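PDB 3JUR: Exo-poly-alpha-D-galacturonosidase from Thermotoga maritima, which probably hydrolyses the alpha-1,4 bonds of polygalacturonate, the backbone of pectin, working from the chain end. Local coordinates for residues 140-143 with 144-147; 163-166 with 167-171; 269-272 with 273-276; 352-355 with 356-359. One frame throughout, in Å; residues are numbered along the deposited sequence.

Contact 1: residues 140-143 with 144-147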
ATOM      1  N   GLU D 140     -49.216  11.944  -6.926  1.00 27.64           N
ATOM      2  CA  GLU D 140     -50.671  11.900  -7.089  1.00 27.44           C
ATOM      3  C   GLU D 140     -51.085  10.962  -8.229  1.00 26.91           C
ATOM      4  O   GLU D 140     -52.263  10.625  -8.358  1.00 26.68           O
ATOM      5  CB  GLU D 140     -51.239  13.303  -7.345  1.00 27.90           C
ATOM      6  CG  GLU D 140     -50.354  14.460  -6.868  1.00 29.62           C
ATOM      7  CD  GLU D 140     -50.463  14.736  -5.385  1.00 31.43           C
ATOM      8  OE1 GLU D 140     -51.583  15.002  -4.904  1.00 31.83           O
ATOM      9  OE2 GLU D 140     -49.414  14.710  -4.703  1.00 33.06           O
ATOM     10  N   HIS D 141     -50.118  10.544  -9.049  1.00 26.15           N
ATOM     11  CA  HIS D 141     -50.406   9.751 -10.249  1.00 25.54           C
ATOM     12  C   HIS D 141     -49.472   8.553 -10.433  1.00 25.29           C
ATOM     13  O   HIS D 141     -48.240   8.703 -10.460  1.00 25.21           O
ATOM     14  CB  HIS D 141     -50.411  10.648 -11.495  1.00 25.58           C
ATOM     15  CG  HIS D 141     -51.342  11.818 -11.387  1.00 25.54           C
ATOM     16  ND1 HIS D 141     -50.945  13.042 -10.889  1.00 25.33           N
ATOM     17  CD2 HIS D 141     -52.657  11.943 -11.690  1.00 25.05           C
ATOM     18  CE1 HIS D 141     -51.972  13.875 -10.904  1.00 24.32           C
ATOM     19  NE2 HIS D 141     -53.022  13.235 -11.385  1.00 24.02           N
ATOM     20  N   TRP D 142     -50.075   7.369 -10.555  1.00 24.86           N
ATOM     21  CA  TRP D 142     -49.361   6.083 -10.678  1.00 24.61           C
ATOM     22  C   TRP D 142     -48.560   5.638  -9.441  1.00 24.66           C
ATOM     23  O   TRP D 142     -48.717   4.504  -8.982  1.00 24.51           O
ATOM     24  CB  TRP D 142     -48.445   6.048 -11.915  1.00 24.60           C
ATOM     25  CG  TRP D 142     -49.134   6.266 -13.239  1.00 24.08           C
ATOM     26  CD1 TRP D 142     -48.974   7.333 -14.072  1.00 23.74           C
ATOM     27  CD2 TRP D 142     -50.069   5.389 -13.885  1.00 23.20           C
ATOM     28  NE1 TRP D 142     -49.748   7.182 -15.195  1.00 23.09           N
ATOM     29  CE2 TRP D 142     -50.432   5.997 -15.108  1.00 23.49           C
ATOM     30  CE3 TRP D 142     -50.641   4.154 -13.547  1.00 22.92           C
ATOM     31  CZ2 TRP D 142     -51.340   5.412 -16.000  1.00 21.73           C
ATOM     32  CZ3 TRP D 142     -51.545   3.571 -14.435  1.00 22.38           C
ATOM     33  CH2 TRP D 142     -51.883   4.204 -15.648  1.00 21.82           C
ATOM     34  N   TRP D 143     -47.695   6.514  -8.921  1.00 24.54           N
ATOM     35  CA  TRP D 143     -46.761   6.134  -7.843  1.00 24.42           C
ATOM     36  C   TRP D 143     -47.418   5.666  -6.535  1.00 24.43           C
ATOM     37  O   TRP D 143     -46.894   4.750  -5.892  1.00 24.51           O
ATOM     38  CB  TRP D 143     -45.729   7.241  -7.550  1.00 24.32           C
ATOM     39  CG  TRP D 143     -44.739   7.517  -8.660  1.00 23.49           C
ATOM     40  CD1 TRP D 143     -44.524   6.767  -9.778  1.00 23.34           C
ATOM     41  CD2 TRP D 143     -43.812   8.609  -8.727  1.00 23.38           C
ATOM     42  NE1 TRP D 143     -43.536   7.333 -10.550  1.00 23.10           N
ATOM     43  CE2 TRP D 143     -43.081   8.465  -9.929  1.00 23.78           C
ATOM     44  CE3 TRP D 143     -43.527   9.698  -7.886  1.00 23.79           C
ATOM     45  CZ2 TRP D 143     -42.082   9.369 -10.315  1.00 23.93           C
ATOM     46  CZ3 TRP D 143     -42.540  10.602  -8.273  1.00 24.48           C
ATOM     47  CH2 TRP D 143     -41.824  10.427  -9.479  1.00 24.08           C
ATOM     48  N   PRO D 144     -48.551   6.283  -6.129  1.00 24.51           N
ATOM     49  CA  PRO D 144     -49.229   5.768  -4.935  1.00 24.84           C
ATOM     50  C   PRO D 144     -49.542   4.266  -4.986  1.00 25.14           C
ATOM     51  O   PRO D 144     -49.653   3.630  -3.933  1.00 25.57           O
ATOM     52  CB  PRO D 144     -50.522   6.579  -4.893  1.00 24.64           C
ATOM     53  CG  PRO D 144     -50.152   7.871  -5.506  1.00 24.63           C
ATOM     54  CD  PRO D 144     -49.150   7.555  -6.582  1.00 24.38           C
ATOM     55  N   TRP D 145     -49.656   3.703  -6.187  1.00 25.08           N
ATOM     56  CA  TRP D 145     -49.966   2.279  -6.342  1.00 25.37           C
ATOM     57  C   TRP D 145     -48.895   1.345  -5.765  1.00 25.76           C
ATOM     58  O   TRP D 145     -49.189   0.191  -5.448  1.00 25.83           O
ATOM     59  CB  TRP D 145     -50.257   1.942  -7.808  1.00 24.95           C
ATOM     60  CG  TRP D 145     -51.562   2.504  -8.318  1.00 24.33           C
ATOM     61  CD1 TRP D 145     -52.383   3.405  -7.684  1.00 23.67           C
ATOM     62  CD2 TRP D 145     -52.180   2.225  -9.582  1.00 23.84           C
ATOM     63  NE1 TRP D 145     -53.476   3.691  -8.470  1.00 23.40           N
ATOM     64  CE2 TRP D 145     -53.378   2.982  -9.640  1.00 23.59           C
ATOM     65  CE3 TRP D 145     -51.840   1.407 -10.670  1.00 23.12           C
ATOM     66  CZ2 TRP D 145     -54.239   2.940 -10.742  1.00 22.45           C
ATOM     67  CZ3 TRP D 145     -52.703   1.367 -11.768  1.00 22.80           C
ATOM     68  CH2 TRP D 145     -53.884   2.133 -11.793  1.00 22.19           C
ATOM     69  N   LYS D 146     -47.667   1.851  -5.623  1.00 26.26           N
ATOM     70  CA  LYS D 146     -46.562   1.091  -5.029  1.00 26.45           C
ATOM     71  C   LYS D 146     -46.819   0.710  -3.563  1.00 26.90           C
ATOM     72  O   LYS D 146     -46.465  -0.390  -3.132  1.00 26.88           O
ATOM     73  CB  LYS D 146     -45.240   1.864  -5.168  1.00 26.51           C
ATOM     74  CG  LYS D 146     -44.033   1.254  -4.431  1.00 26.22           C
ATOM     75  CD  LYS D 146     -43.687  -0.151  -4.931  1.00 25.48           C
ATOM     76  CE  LYS D 146     -42.669  -0.823  -4.026  1.00 26.41           C
ATOM     77  NZ  LYS D 146     -42.458  -2.255  -4.402  1.00 27.26           N
ATOM     78  N   GLY D 147     -47.435   1.619  -2.810  1.00 27.40           N
ATOM     79  CA  GLY D 147     -47.764   1.369  -1.407  1.00 28.23           C
ATOM     80  C   GLY D 147     -46.835   2.049  -0.413  1.00 28.94           C
ATOM     81  O   GLY D 147     -46.887   1.758   0.783  1.00 28.99           O
TER
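P144 follows W143 directly, and its ring CD lies 3.6 Å from W143 CB where the chain winds into a short 3-10 turn. Proline suits an early position in such a turn because its ring fixes phi, here near -53°. W145 comes next and makes the main side-chain contact. Its backbone N donates to W142 O (3.1 Å, N-H...O 149°), the i to i+3 bond of a 3-10 turn. The two indoles point the same way, and the edge of W142 meets one face of the W145 six-membered ring. Centroids are 5.2 Å apart with planes at 78°, an edge-to-face stack in which W142 CZ3 comes to 3.6 Å from W145 CZ3. K146 N then repeats the turn bond, to W143 O at 3.0 Å, while its long chain leads away. G147 ends the turn with a positive phi, a conformation that suits glycine. The whole lies in the loop between strand 132-134 and helix 161-173, where Y97 meets W142 and Y187 meets W145, both edge-to-face, and W143 NE1 is held by S211 O.

Contact 2: residues 163-166 with 167-171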
ATOM      1  N   ASP D 163     -52.514  -7.778  -5.890  1.00 26.05           N
ATOM      2  CA  ASP D 163     -52.429  -8.154  -7.299  1.00 25.86           C
ATOM      3  C   ASP D 163     -51.115  -8.851  -7.656  1.00 25.82           C
ATOM      4  O   ASP D 163     -51.114  -9.798  -8.442  1.00 25.83           O
ATOM      5  CB  ASP D 163     -52.669  -6.935  -8.190  1.00 25.90           C
ATOM      6  CG  ASP D 163     -54.116  -6.481  -8.169  1.00 26.16           C
ATOM      7  OD1 ASP D 163     -54.365  -5.274  -7.962  1.00 26.25           O
ATOM      8  OD2 ASP D 163     -55.008  -7.337  -8.344  1.00 26.18           O
ATOM      9  N   VAL D 164     -50.005  -8.383  -7.077  1.00 25.69           N
ATOM     10  CA  VAL D 164     -48.701  -9.037  -7.238  1.00 25.56           C
ATOM     11  C   VAL D 164     -48.761 -10.463  -6.693  1.00 25.87           C
ATOM     12  O   VAL D 164     -48.291 -11.402  -7.343  1.00 26.00           O
ATOM     13  CB  VAL D 164     -47.550  -8.236  -6.556  1.00 25.67           C
ATOM     14  CG1 VAL D 164     -46.231  -9.007  -6.615  1.00 24.84           C
ATOM     15  CG2 VAL D 164     -47.387  -6.866  -7.204  1.00 24.96           C
ATOM     16  N   LYS D 165     -49.361 -10.610  -5.513  1.00 26.14           N
ATOM     17  CA  LYS D 165     -49.570 -11.904  -4.872  1.00 26.33           C
ATOM     18  C   LYS D 165     -50.392 -12.832  -5.769  1.00 26.38           C
ATOM     19  O   LYS D 165     -50.006 -13.980  -5.993  1.00 26.41           O
ATOM     20  CB  LYS D 165     -50.253 -11.701  -3.516  1.00 26.56           C
ATOM     21  CG  LYS D 165     -50.534 -12.964  -2.726  1.00 27.08           C
ATOM     22  CD  LYS D 165     -51.315 -12.632  -1.464  1.00 27.98           C
ATOM     23  CE  LYS D 165     -51.779 -13.885  -0.731  1.00 28.56           C
ATOM     24  NZ  LYS D 165     -50.636 -14.601  -0.110  1.00 29.29           N
ATOM     25  N   LYS D 166     -51.508 -12.319  -6.288  1.00 26.49           N
ATOM     26  CA  LYS D 166     -52.394 -13.081  -7.178  1.00 26.49           C
ATOM     27  C   LYS D 166     -51.714 -13.487  -8.485  1.00 26.20           C
ATOM     28  O   LYS D 166     -51.819 -14.638  -8.910  1.00 26.21           O
ATOM     29  CB  LYS D 166     -53.681 -12.303  -7.479  1.00 26.56           C
ATOM     30  CG  LYS D 166     -54.688 -12.295  -6.331  1.00 27.78           C
ATOM     31  CD  LYS D 166     -56.090 -11.863  -6.777  1.00 29.06           C
ATOM     32  CE  LYS D 166     -56.174 -10.367  -7.091  1.00 29.75           C
ATOM     33  NZ  LYS D 166     -57.587  -9.965  -7.378  1.00 30.38           N
ATOM     34  N   LEU D 167     -51.015 -12.537  -9.107  1.00 25.99           N
ATOM     35  CA  LEU D 167     -50.281 -12.782 -10.351  1.00 25.71           C
ATOM     36  C   LEU D 167     -49.245 -13.908 -10.220  1.00 25.75           C
ATOM     37  O   LEU D 167     -49.122 -14.749 -11.116  1.00 25.52           O
ATOM     38  CB  LEU D 167     -49.624 -11.486 -10.857  1.00 25.42           C
ATOM     39  CG  LEU D 167     -48.811 -11.528 -12.159  1.00 25.06           C
ATOM     40  CD1 LEU D 167     -49.674 -11.913 -13.353  1.00 24.94           C
ATOM     41  CD2 LEU D 167     -48.117 -10.200 -12.413  1.00 24.32           C
ATOM     42  N   LYS D 168     -48.509 -13.918  -9.110  1.00 26.07           N
ATOM     43  CA  LYS D 168     -47.510 -14.962  -8.857  1.00 26.62           C
ATOM     44  C   LYS D 168     -48.170 -16.333  -8.726  1.00 26.80           C
ATOM     45  O   LYS D 168     -47.706 -17.314  -9.312  1.00 26.43           O
ATOM     46  CB  LYS D 168     -46.689 -14.646  -7.604  1.00 26.61           C
ATOM     47  CG  LYS D 168     -45.703 -13.490  -7.777  1.00 27.70           C
ATOM     48  CD  LYS D 168     -45.032 -13.146  -6.450  1.00 28.75           C
ATOM     49  CE  LYS D 168     -43.975 -12.063  -6.622  1.00 29.42           C
ATOM     50  NZ  LYS D 168     -43.652 -11.408  -5.320  1.00 29.33           N
ATOM     51  N   GLU D 169     -49.264 -16.384  -7.968  1.00 27.42           N
ATOM     52  CA  GLU D 169     -50.024 -17.623  -7.780  1.00 28.29           C
ATOM     53  C   GLU D 169     -50.576 -18.189  -9.088  1.00 28.43           C
ATOM     54  O   GLU D 169     -50.509 -19.394  -9.315  1.00 28.32           O
ATOM     55  CB  GLU D 169     -51.133 -17.427  -6.749  1.00 28.34           C
ATOM     56  CG  GLU D 169     -50.685 -17.763  -5.334  1.00 29.93           C
ATOM     57  CD  GLU D 169     -51.488 -17.047  -4.259  1.00 32.22           C
ATOM     58  OE1 GLU D 169     -52.737 -17.061  -4.321  1.00 32.62           O
ATOM     59  OE2 GLU D 169     -50.859 -16.476  -3.341  1.00 33.93           O
ATOM     60  N   MET D 170     -51.090 -17.310  -9.948  1.00 29.07           N
ATOM     61  CA  MET D 170     -51.573 -17.696 -11.277  1.00 29.65           C
ATOM     62  C   MET D 170     -50.464 -18.322 -12.121  1.00 29.90           C
ATOM     63  O   MET D 170     -50.669 -19.361 -12.744  1.00 30.29           O
ATOM     64  CB  MET D 170     -52.166 -16.493 -12.011  1.00 29.66           C
ATOM     65  CG  MET D 170     -53.513 -16.032 -11.494  1.00 30.34           C
ATOM     66  SD  MET D 170     -53.915 -14.370 -12.085  1.00 32.34           S
ATOM     67  CE  MET D 170     -55.670 -14.311 -11.695  1.00 31.01           C
ATOM     68  N   ALA D 171     -49.291 -17.693 -12.132  1.00 30.21           N
ATOM     69  CA  ALA D 171     -48.150 -18.211 -12.880  1.00 30.49           C
ATOM     70  C   ALA D 171     -47.740 -19.588 -12.363  1.00 30.85           C
ATOM     71  O   ALA D 171     -47.486 -20.501 -13.157  1.00 30.93           O
ATOM     72  CB  ALA D 171     -46.987 -17.239 -12.827  1.00 30.41           C
TER
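This is an i to i+4 contact within one alpha-helix, residues 161-173, which packs beside the beta-helix body and against the two-stranded antiparallel sheet 103-105 and 108-112. Four successive backbone bonds define it, the shortest 2.8 Å from L167 N to D163 O, followed by K168 N to V164 O, E169 N to K165 O and M170 N to K166 O. All have N-H...O angles near 160°, as regular helix geometry requires. On the inner side, L167 and A171 face strand 108-112, and L167 also meets F105; a branched apolar chain and a small methyl suit that buried flank. V164 CG1 lies alongside the end of K168, 3.8 Å from its CE, so the lysine's methylenes continue the apolar surface before its chain reaches R269. M170, its CG anti to the carbonyl carbon (chi1 -73°), runs back beside K166 O, with SD 3.8 Å from that oxygen. On the exposed side K165 and E169 cross at an angle. K165 has CG anti to its own N (chi1 -180°) and bends only at its last torsion, and its NZ stands 3.7 Å from E169 OE2, a long salt bridge. D163, at the start of this stretch, is buried and directed elsewhere, its carboxylate taken by H186 ND1 and the Y187 backbone N, with K166 NZ only a long third partner. The opposite charges of K165 and E169, four residues apart, probably add no more than a modest attraction to an already regular set of backbone bonds.

Contact 3: residues 269-272 with 273-276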
ATOM      1  N   ARG D 269     -39.551 -14.262 -14.331  1.00 24.68           N
ATOM      2  CA  ARG D 269     -39.524 -14.618 -12.923  1.00 24.70           C
ATOM      3  C   ARG D 269     -40.147 -15.994 -12.705  1.00 24.59           C
ATOM      4  O   ARG D 269     -41.225 -16.288 -13.223  1.00 24.39           O
ATOM      5  CB  ARG D 269     -40.285 -13.554 -12.127  1.00 24.70           C
ATOM      6  CG  ARG D 269     -40.417 -13.816 -10.633  1.00 25.38           C
ATOM      7  CD  ARG D 269     -41.356 -12.801  -9.989  1.00 25.95           C
ATOM      8  NE  ARG D 269     -40.753 -11.470  -9.916  1.00 27.35           N
ATOM      9  CZ  ARG D 269     -40.338 -10.888  -8.792  1.00 28.14           C
ATOM     10  NH1 ARG D 269     -39.792  -9.676  -8.829  1.00 28.43           N
ATOM     11  NH2 ARG D 269     -40.464 -11.515  -7.628  1.00 27.96           N
ATOM     12  N   ASP D 270     -39.449 -16.830 -11.939  1.00 24.62           N
ATOM     13  CA  ASP D 270     -39.971 -18.116 -11.463  1.00 24.74           C
ATOM     14  C   ASP D 270     -40.602 -18.971 -12.577  1.00 24.78           C
ATOM     15  O   ASP D 270     -40.077 -19.007 -13.694  1.00 24.98           O
ATOM     16  CB  ASP D 270     -40.919 -17.899 -10.268  1.00 24.72           C
ATOM     17  CG  ASP D 270     -40.258 -17.125  -9.119  1.00 25.52           C
ATOM     18  OD1 ASP D 270     -39.012 -17.020  -9.077  1.00 25.79           O
ATOM     19  OD2 ASP D 270     -40.987 -16.613  -8.245  1.00 27.23           O
ATOM     20  N   ALA D 271     -41.713 -19.645 -12.282  1.00 24.61           N
ATOM     21  CA  ALA D 271     -42.346 -20.560 -13.237  1.00 24.96           C
ATOM     22  C   ALA D 271     -42.561 -19.963 -14.636  1.00 25.05           C
ATOM     23  O   ALA D 271     -42.272 -20.621 -15.636  1.00 24.95           O
ATOM     24  CB  ALA D 271     -43.653 -21.119 -12.677  1.00 24.75           C
ATOM     25  N   ASP D 272     -43.045 -18.722 -14.695  1.00 25.24           N
ATOM     26  CA  ASP D 272     -43.312 -18.043 -15.972  1.00 25.78           C
ATOM     27  C   ASP D 272     -42.027 -17.839 -16.777  1.00 25.60           C
ATOM     28  O   ASP D 272     -42.014 -18.018 -17.997  1.00 25.67           O
ATOM     29  CB  ASP D 272     -44.000 -16.698 -15.736  1.00 25.90           C
ATOM     30  CG  ASP D 272     -44.994 -16.349 -16.824  1.00 26.89           C
ATOM     31  OD1 ASP D 272     -45.964 -17.107 -17.008  1.00 29.29           O
ATOM     32  OD2 ASP D 272     -44.817 -15.308 -17.489  1.00 28.14           O
ATOM     33  N   GLY D 273     -40.956 -17.467 -16.081  1.00 25.46           N
ATOM     34  CA  GLY D 273     -39.631 -17.324 -16.681  1.00 25.43           C
ATOM     35  C   GLY D 273     -39.056 -18.633 -17.195  1.00 25.53           C
ATOM     36  O   GLY D 273     -38.443 -18.665 -18.262  1.00 25.39           O
ATOM     37  N   ARG D 274     -39.253 -19.714 -16.439  1.00 25.82           N
ATOM     38  CA  ARG D 274     -38.826 -21.051 -16.873  1.00 26.12           C
ATOM     39  C   ARG D 274     -39.655 -21.589 -18.032  1.00 26.06           C
ATOM     40  O   ARG D 274     -39.117 -22.259 -18.911  1.00 26.29           O
ATOM     41  CB  ARG D 274     -38.865 -22.058 -15.725  1.00 26.09           C
ATOM     42  CG  ARG D 274     -37.726 -21.931 -14.764  1.00 26.31           C
ATOM     43  CD  ARG D 274     -37.934 -22.834 -13.568  1.00 27.16           C
ATOM     44  NE  ARG D 274     -37.734 -22.049 -12.362  1.00 29.61           N
ATOM     45  CZ  ARG D 274     -38.660 -21.822 -11.438  1.00 29.08           C
ATOM     46  NH1 ARG D 274     -39.863 -22.364 -11.530  1.00 27.01           N
ATOM     47  NH2 ARG D 274     -38.358 -21.062 -10.399  1.00 29.97           N
ATOM     48  N   ARG D 275     -40.959 -21.316 -18.014  1.00 26.28           N
ATOM     49  CA  ARG D 275     -41.869 -21.725 -19.092  1.00 26.24           C
ATOM     50  C   ARG D 275     -41.423 -21.148 -20.440  1.00 26.16           C
ATOM     51  O   ARG D 275     -41.256 -21.895 -21.408  1.00 26.33           O
ATOM     52  CB  ARG D 275     -43.322 -21.315 -18.782  1.00 26.38           C
ATOM     53  CG  ARG D 275     -44.325 -21.566 -19.933  1.00 27.09           C
ATOM     54  CD  ARG D 275     -45.716 -20.992 -19.645  1.00 27.82           C
ATOM     55  NE  ARG D 275     -45.713 -19.536 -19.447  1.00 29.41           N
ATOM     56  CZ  ARG D 275     -45.927 -18.637 -20.409  1.00 29.64           C
ATOM     57  NH1 ARG D 275     -46.162 -19.026 -21.655  1.00 29.98           N
ATOM     58  NH2 ARG D 275     -45.907 -17.338 -20.125  1.00 30.21           N
ATOM     59  N   ILE D 276     -41.228 -19.829 -20.488  1.00 25.88           N
ATOM     60  CA  ILE D 276     -40.801 -19.144 -21.713  1.00 25.54           C
ATOM     61  C   ILE D 276     -39.369 -19.560 -22.069  1.00 25.52           C
ATOM     62  O   ILE D 276     -39.057 -19.795 -23.238  1.00 25.54           O
ATOM     63  CB  ILE D 276     -40.963 -17.609 -21.585  1.00 25.60           C
ATOM     64  CG1 ILE D 276     -42.449 -17.252 -21.457  1.00 25.59           C
ATOM     65  CG2 ILE D 276     -40.355 -16.880 -22.789  1.00 25.55           C
ATOM     66  CD1 ILE D 276     -42.719 -15.941 -20.758  1.00 26.43           C
TER
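Four i to i+4 backbone bonds wind the chain into the short helix 270-276, set on the right-handed parallel beta-helix of this family, from G273 N to R269 O (3.1 Å) through to I276 N to D272 O (3.2 Å). The first differs from the others: R269 supplies its acceptor from the loop before, and the donor sits far above that carbonyl plane. Glycine suits position 273 because a CB there would run into R269 N. R274 lays its guanidinium over the D270-A271 peptide: one face covers D270 C and NH1 lies 3.5 Å from A271 CA. Y369 takes the same guanidinium in a cation-pi contact, while the D270 carboxylate turns to R334. Further along, R275 and D272 extend side by side, one turn apart. R275 has CG anti to its N (chi1 174°) and a bend at chi3 that brings the guanidinium edge back to the aspartate, whose OD1 R180 also grips; R275 NH2 has E109 as a second partner. This buried aspartate is thus ringed by donors, E109 N reaching OD2, which probably favours its charged form. I276 CD1 rests 3.5 Å from D272 O. The salt bridge itself runs from R275 NH2 to D272 OD1 at 3.1 Å, meeting the oxygen from 46° out of the carboxylate plane.

Contact 4: residues 352-355 with 356-359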
ATOM      1  N   SER D 352     -22.328   4.389  -2.559  1.00 21.42           N
ATOM      2  CA  SER D 352     -22.834   4.479  -1.172  1.00 21.91           C
ATOM      3  C   SER D 352     -23.042   3.136  -0.435  1.00 21.93           C
ATOM      4  O   SER D 352     -22.900   3.082   0.783  1.00 22.32           O
ATOM      5  CB  SER D 352     -24.107   5.322  -1.099  1.00 21.69           C
ATOM      6  OG  SER D 352     -25.139   4.707  -1.849  1.00 22.69           O
ATOM      7  N   GLU D 353     -23.376   2.071  -1.159  1.00 21.64           N
ATOM      8  CA  GLU D 353     -23.620   0.762  -0.530  1.00 21.45           C
ATOM      9  C   GLU D 353     -22.506  -0.245  -0.815  1.00 21.67           C
ATOM     10  O   GLU D 353     -21.581  -0.374  -0.015  1.00 21.38           O
ATOM     11  CB  GLU D 353     -24.993   0.193  -0.929  1.00 21.41           C
ATOM     12  CG  GLU D 353     -26.175   1.057  -0.467  1.00 22.17           C
ATOM     13  CD  GLU D 353     -26.325   1.102   1.056  1.00 24.29           C
ATOM     14  OE1 GLU D 353     -26.077   0.076   1.719  1.00 26.01           O
ATOM     15  OE2 GLU D 353     -26.686   2.165   1.594  1.00 24.20           O
ATOM     16  N   GLU D 354     -22.599  -0.960  -1.942  1.00 21.34           N
ATOM     17  CA  GLU D 354     -21.578  -1.937  -2.315  1.00 21.38           C
ATOM     18  C   GLU D 354     -21.107  -1.670  -3.727  1.00 20.98           C
ATOM     19  O   GLU D 354     -21.925  -1.473  -4.616  1.00 20.92           O
ATOM     20  CB  GLU D 354     -22.101  -3.383  -2.224  1.00 21.62           C
ATOM     21  CG  GLU D 354     -22.686  -3.796  -0.880  1.00 23.00           C
ATOM     22  CD  GLU D 354     -24.209  -3.684  -0.824  1.00 24.37           C
ATOM     23  OE1 GLU D 354     -24.861  -3.608  -1.893  1.00 25.59           O
ATOM     24  OE2 GLU D 354     -24.754  -3.692   0.298  1.00 23.52           O
ATOM     25  N   VAL D 355     -19.794  -1.673  -3.942  1.00 20.83           N
ATOM     26  CA  VAL D 355     -19.263  -1.463  -5.277  1.00 20.50           C
ATOM     27  C   VAL D 355     -19.618  -2.660  -6.158  1.00 21.11           C
ATOM     28  O   VAL D 355     -20.122  -2.499  -7.270  1.00 21.32           O
ATOM     29  CB  VAL D 355     -17.730  -1.220  -5.275  1.00 20.90           C
ATOM     30  CG1 VAL D 355     -17.219  -1.040  -6.707  1.00 19.44           C
ATOM     31  CG2 VAL D 355     -17.359  -0.013  -4.413  1.00 18.28           C
ATOM     32  N   ILE D 356     -19.356  -3.858  -5.638  1.00 21.57           N
ATOM     33  CA  ILE D 356     -19.678  -5.118  -6.305  1.00 21.91           C
ATOM     34  C   ILE D 356     -20.539  -5.965  -5.356  1.00 22.26           C
ATOM     35  O   ILE D 356     -20.128  -6.269  -4.237  1.00 22.16           O
ATOM     36  CB  ILE D 356     -18.398  -5.889  -6.716  1.00 21.99           C
ATOM     37  CG1 ILE D 356     -17.593  -5.087  -7.755  1.00 22.41           C
ATOM     38  CG2 ILE D 356     -18.744  -7.272  -7.262  1.00 22.15           C
ATOM     39  CD1 ILE D 356     -16.118  -5.492  -7.827  1.00 23.54           C
ATOM     40  N   ARG D 357     -21.735  -6.325  -5.816  1.00 22.48           N
ATOM     41  CA  ARG D 357     -22.681  -7.075  -5.018  1.00 23.04           C
ATOM     42  C   ARG D 357     -23.179  -8.302  -5.769  1.00 22.80           C
ATOM     43  O   ARG D 357     -23.707  -8.187  -6.873  1.00 23.00           O
ATOM     44  CB  ARG D 357     -23.881  -6.195  -4.631  1.00 22.84           C
ATOM     45  CG  ARG D 357     -24.945  -6.921  -3.803  1.00 24.66           C
ATOM     46  CD  ARG D 357     -24.524  -6.982  -2.356  1.00 26.67           C
ATOM     47  NE  ARG D 357     -25.419  -7.759  -1.499  1.00 28.41           N
ATOM     48  CZ  ARG D 357     -26.534  -7.306  -0.931  1.00 29.96           C
ATOM     49  NH1 ARG D 357     -27.247  -8.113  -0.159  1.00 31.16           N
ATOM     50  NH2 ARG D 357     -26.951  -6.064  -1.134  1.00 31.34           N
ATOM     51  N   ILE D 358     -23.013  -9.472  -5.163  1.00 22.57           N
ATOM     52  CA  ILE D 358     -23.634 -10.690  -5.684  1.00 22.84           C
ATOM     53  C   ILE D 358     -24.409 -11.335  -4.550  1.00 23.04           C
ATOM     54  O   ILE D 358     -23.838 -11.672  -3.505  1.00 23.15           O
ATOM     55  CB  ILE D 358     -22.616 -11.679  -6.299  1.00 22.89           C
ATOM     56  CG1 ILE D 358     -21.775 -10.976  -7.372  1.00 22.61           C
ATOM     57  CG2 ILE D 358     -23.344 -12.909  -6.892  1.00 22.54           C
ATOM     58  CD1 ILE D 358     -20.697 -11.852  -7.994  1.00 22.62           C
ATOM     59  N   ASN D 359     -25.717 -11.465  -4.749  1.00 22.96           N
ATOM     60  CA  ASN D 359     -26.628 -11.909  -3.693  1.00 22.95           C
ATOM     61  C   ASN D 359     -27.553 -13.028  -4.171  1.00 22.84           C
ATOM     62  O   ASN D 359     -28.338 -12.835  -5.121  1.00 22.04           O
ATOM     63  CB  ASN D 359     -27.447 -10.716  -3.183  1.00 23.10           C
ATOM     64  CG  ASN D 359     -28.331 -11.070  -1.996  1.00 24.52           C
ATOM     65  OD1 ASN D 359     -28.167 -12.121  -1.365  1.00 25.61           O
ATOM     66  ND2 ASN D 359     -29.279 -10.190  -1.688  1.00 25.30           N
TER
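E354 reaches across the corner at V355 and I356 to R357, and its chain can be followed outward. CB lies 4.0 Å from I356 O, and CG is 4.0 Å from R357 CD, so the aliphatic parts of E354 and R357 pass at a slant. The chain bends at chi2 (97°), turning the carboxylate toward the arginine. At the tip, OE1 rests 3.4 Å from R357 CD and receives R357 NH2 at 3.3 Å, a weak hydrogen bond within a salt bridge, met at the guanidinium edge. OE2 lies 3.5 Å from the same NH2; the carboxylate and guanidinium planes stand 69° apart. R357 itself sets out with CG anti to its N and bends at chi2 (81°), which leans NH2 toward the E354 carboxylate. V355 and I356 turn apolar groups to the other side, V355 CG1 4.2 Å from I356 CG1; apolar chains suit this place, where L381 packs on both and V378 and I405 meet I356 inside the beta-helix. R324 binds OE1 and R391 binds OE2, from the coils before and after, with R357 from the glutamate's own. Such a setting would probably keep the buried E354 ionised, and the weak R357 bond is then one part of a charge network that spans several rungs.

Overall arrangement
From the N terminus, contact 1 comes first, a turn in the long excursion after strand 132-134, and contact 2 follows on helix 161-173, later in the same excursion, which runs on to strand 193-196. Contact 3 is the short helix 270-276, and contact 4 the corner leading into strand 357-359. Each closes a local turn of one continuous stretch; they run in series, none nesting in or crossing another. Contacts 2 and 3 touch, with centres 13 Å apart: K168 CE lies 3.7 Å from R269 NH2, and both helices pack on strand 108-112. Contact 1 joins contact 2 indirectly through Y187. Contact 4, about 26 Å from contact 3 between centres, belongs to the coil stack itself.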